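Local coordinates for uncharacterized protein (Shewanella oneidensis, PDB 2RB6) that is of unknown function but is probably a membrane-attached lipoprotein whose small beta-rich domain belongs to the SH3-like YgdI/YgdR family, at residues 5-10 with 40-45. Sequence-based numbering, arbitrary orientation.
Sequences YIMSTK and VMIKQE
Strand 4-9 and strand 39-43, which carry Met7 and Ile42 into contact, belong to different antiparallel sheets; the touching parts 7-10 and 42-45 run 49° apart, and the closest pair of CA atoms, those of Lys10 and Glu45, is still 8.2 Å apart. The gap is therefore spanned by side chains and not by strand pairing. Met7, a selenomethionine, carries most of it together with Ile42. Its side chain leaves the backbone with CG opposite the carbonyl carbon, runs extended to SE and then bends at chi3 (76°), which brings the terminal methyl CE to 3.8 Å from CG2 of Ile42. The selenium lies a little farther back, with SE 4.2 Å from the same CG2, so the end of the selenomethionine meets the gamma-methyl branch while the two side chains slip past one another in opposite senses. Ile42 holds CG1 anti to its own N (chi1 -179°), and that same arm ends in CD1, which stands 4.5 Å from Thr9 OG1, a loose approach at most. Farther along, the aliphatic part of Lys10 skirts the 3-10 turn that follows strand 39-43: CD is 4.5 Å from the carbonyl O of Glu45, while the ammonium end leads away. Tyr30 of strand 29-33 and Val47 of strand 47-53 each touch both Met7 and Ile42, so residues from both sheets flank the pair, and Pro21 adds to the packing on Met7. This sheet-against-sheet packing is consistent with the small beta-barrel core of an SH3-like fold. Since the Met7-Ile42 core of the contact is apolar, and the 141 Å² buried between the segments is modest, its cohesion probably comes from dispersion and the exclusion of water rather than from directional bonds.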
loop_
_atom_site.group_PDB
_atom_site.type_symbol
_atom_site.label_atom_id
_atom_site.label_comp_id
_atom_site.label_asym_id
_atom_site.label_seq_id
_atom_site.Cartn_x
_atom_site.Cartn_y
_atom_site.Cartn_z
ATOM N N TYR A 5 -2.531 -3.138 5.739
ATOM C CA TYR A 5 -2.310 -1.874 5.067
ATOM C C TYR A 5 -3.319 -1.564 3.992
ATOM O O TYR A 5 -3.816 -2.447 3.303
ATOM C CB TYR A 5 -0.896 -1.804 4.491
ATOM C CG TYR A 5 0.154 -1.618 5.546
ATOM C CD1 TYR A 5 0.724 -2.718 6.197
ATOM C CD2 TYR A 5 0.580 -0.343 5.903
ATOM C CE1 TYR A 5 1.693 -2.546 7.176
ATOM C CE2 TYR A 5 1.550 -0.160 6.882
ATOM C CZ TYR A 5 2.105 -1.261 7.509
ATOM O OH TYR A 5 3.095 -1.070 8.445
ATOM N N ILE A 6 -3.612 -0.278 3.872
ATOM C CA ILE A 6 -4.561 0.224 2.905
ATOM C C ILE A 6 -4.037 1.550 2.372
ATOM O O ILE A 6 -3.591 2.409 3.141
ATOM C CB ILE A 6 -5.941 0.452 3.558
ATOM C CG1 ILE A 6 -6.591 -0.888 3.895
ATOM C CG2 ILE A 6 -6.820 1.270 2.643
ATOM C CD1 ILE A 6 -7.917 -0.750 4.615
HETATM N N MSE A 7 -4.083 1.693 1.050
HETATM C CA MSE A 7 -3.639 2.904 0.385
HETATM C C MSE A 7 -4.836 3.539 -0.308
HETATM O O MSE A 7 -5.633 2.857 -0.968
HETATM C CB MSE A 7 -2.585 2.578 -0.663
HETATM C CG MSE A 7 -1.465 1.702 -0.155
HETATM SE SE MSE A 7 -0.194 1.256 -1.559
HETATM C CE MSE A 7 0.697 2.984 -1.617
ATOM N N SER A 8 -4.957 4.851 -0.153
ATOM C CA SER A 8 -6.040 5.592 -0.778
ATOM C C SER A 8 -5.492 6.380 -1.954
ATOM O O SER A 8 -4.495 7.091 -1.831
ATOM C CB SER A 8 -6.705 6.526 0.239
ATOM O OG SER A 8 -7.543 5.793 1.120
ATOM N N THR A 9 -6.152 6.228 -3.098
ATOM C CA THR A 9 -5.759 6.893 -4.337
ATOM C C THR A 9 -6.523 8.192 -4.538
ATOM O O THR A 9 -7.708 8.287 -4.221
ATOM C CB THR A 9 -6.020 5.983 -5.553
ATOM O OG1 THR A 9 -5.252 4.781 -5.419
ATOM C CG2 THR A 9 -5.638 6.684 -6.849
ATOM N N LYS A 10 -5.831 9.185 -5.078
ATOM C CA LYS A 10 -6.421 10.494 -5.331
ATOM C C LYS A 10 -7.738 10.415 -6.105
ATOM O O LYS A 10 -8.643 11.227 -5.886
ATOM C CB LYS A 10 -5.436 11.362 -6.110
ATOM C CG LYS A 10 -5.663 12.848 -5.932
ATOM C CD LYS A 10 -4.578 13.663 -6.623
ATOM C CE LYS A 10 -4.643 15.121 -6.192
ATOM N NZ LYS A 10 -5.990 15.724 -6.411
ATOM N N VAL A 40 3.121 -5.310 -6.912
ATOM C CA VAL A 40 2.473 -4.442 -7.874
ATOM C C VAL A 40 2.915 -3.009 -7.605
ATOM O O VAL A 40 3.401 -2.687 -6.516
ATOM C CB VAL A 40 0.915 -4.608 -7.825
ATOM C CG1 VAL A 40 0.464 -4.903 -6.409
ATOM C CG2 VAL A 40 0.226 -3.366 -8.372
HETATM N N MSE A 41 2.758 -2.158 -8.608
HETATM C CA MSE A 41 3.184 -0.774 -8.506
HETATM C C MSE A 41 2.065 0.246 -8.571
HETATM O O MSE A 41 1.036 0.023 -9.202
HETATM C CB MSE A 41 4.173 -0.478 -9.627
HETATM C CG MSE A 41 5.546 -0.035 -9.175
HETATM SE SE MSE A 41 6.735 0.089 -10.701
HETATM C CE MSE A 41 7.607 -1.631 -10.475
ATOM N N ILE A 42 2.300 1.380 -7.921
ATOM C CA ILE A 42 1.355 2.486 -7.894
ATOM C C ILE A 42 2.211 3.744 -7.738
ATOM O O ILE A 42 3.160 3.759 -6.954
ATOM C CB ILE A 42 0.354 2.343 -6.705
ATOM C CG1 ILE A 42 -0.651 3.499 -6.700
ATOM C CG2 ILE A 42 1.104 2.298 -5.380
ATOM C CD1 ILE A 42 -1.674 3.443 -7.792
ATOM N N LYS A 43 1.897 4.786 -8.505
ATOM C CA LYS A 43 2.653 6.037 -8.447
ATOM C C LYS A 43 2.487 6.735 -7.097
ATOM O O LYS A 43 1.393 6.770 -6.540
ATOM C CB LYS A 43 2.207 6.981 -9.572
ATOM C CG LYS A 43 2.298 6.395 -10.981
ATOM C CD LYS A 43 2.052 7.453 -12.057
ATOM C CE LYS A 43 3.107 8.557 -12.007
ATOM N NZ LYS A 43 4.486 8.033 -12.229
ATOM N N GLN A 44 3.577 7.301 -6.587
ATOM C CA GLN A 44 3.576 7.989 -5.300
ATOM C C GLN A 44 2.537 9.106 -5.291
ATOM O O GLN A 44 1.725 9.215 -4.367
ATOM C CB GLN A 44 4.968 8.564 -5.041
ATOM C CG GLN A 44 5.314 8.785 -3.585
ATOM C CD GLN A 44 4.582 9.963 -2.984
ATOM O OE1 GLN A 44 4.796 11.111 -3.381
ATOM N NE2 GLN A 44 3.706 9.686 -2.026
ATOM N N GLU A 45 2.565 9.928 -6.338
ATOM C CA GLU A 45 1.644 11.045 -6.484
ATOM C C GLU A 45 0.170 10.632 -6.527
ATOM O O GLU A 45 -0.710 11.454 -6.273
ATOM C CB GLU A 45 1.981 11.822 -7.751
ATOM C CG GLU A 45 2.008 10.964 -8.993
ATOM C CD GLU A 45 2.143 11.779 -10.267
ATOM O OE1 GLU A 45 3.042 12.646 -10.323
ATOM O OE2 GLU A 45 1.355 11.543 -11.213
#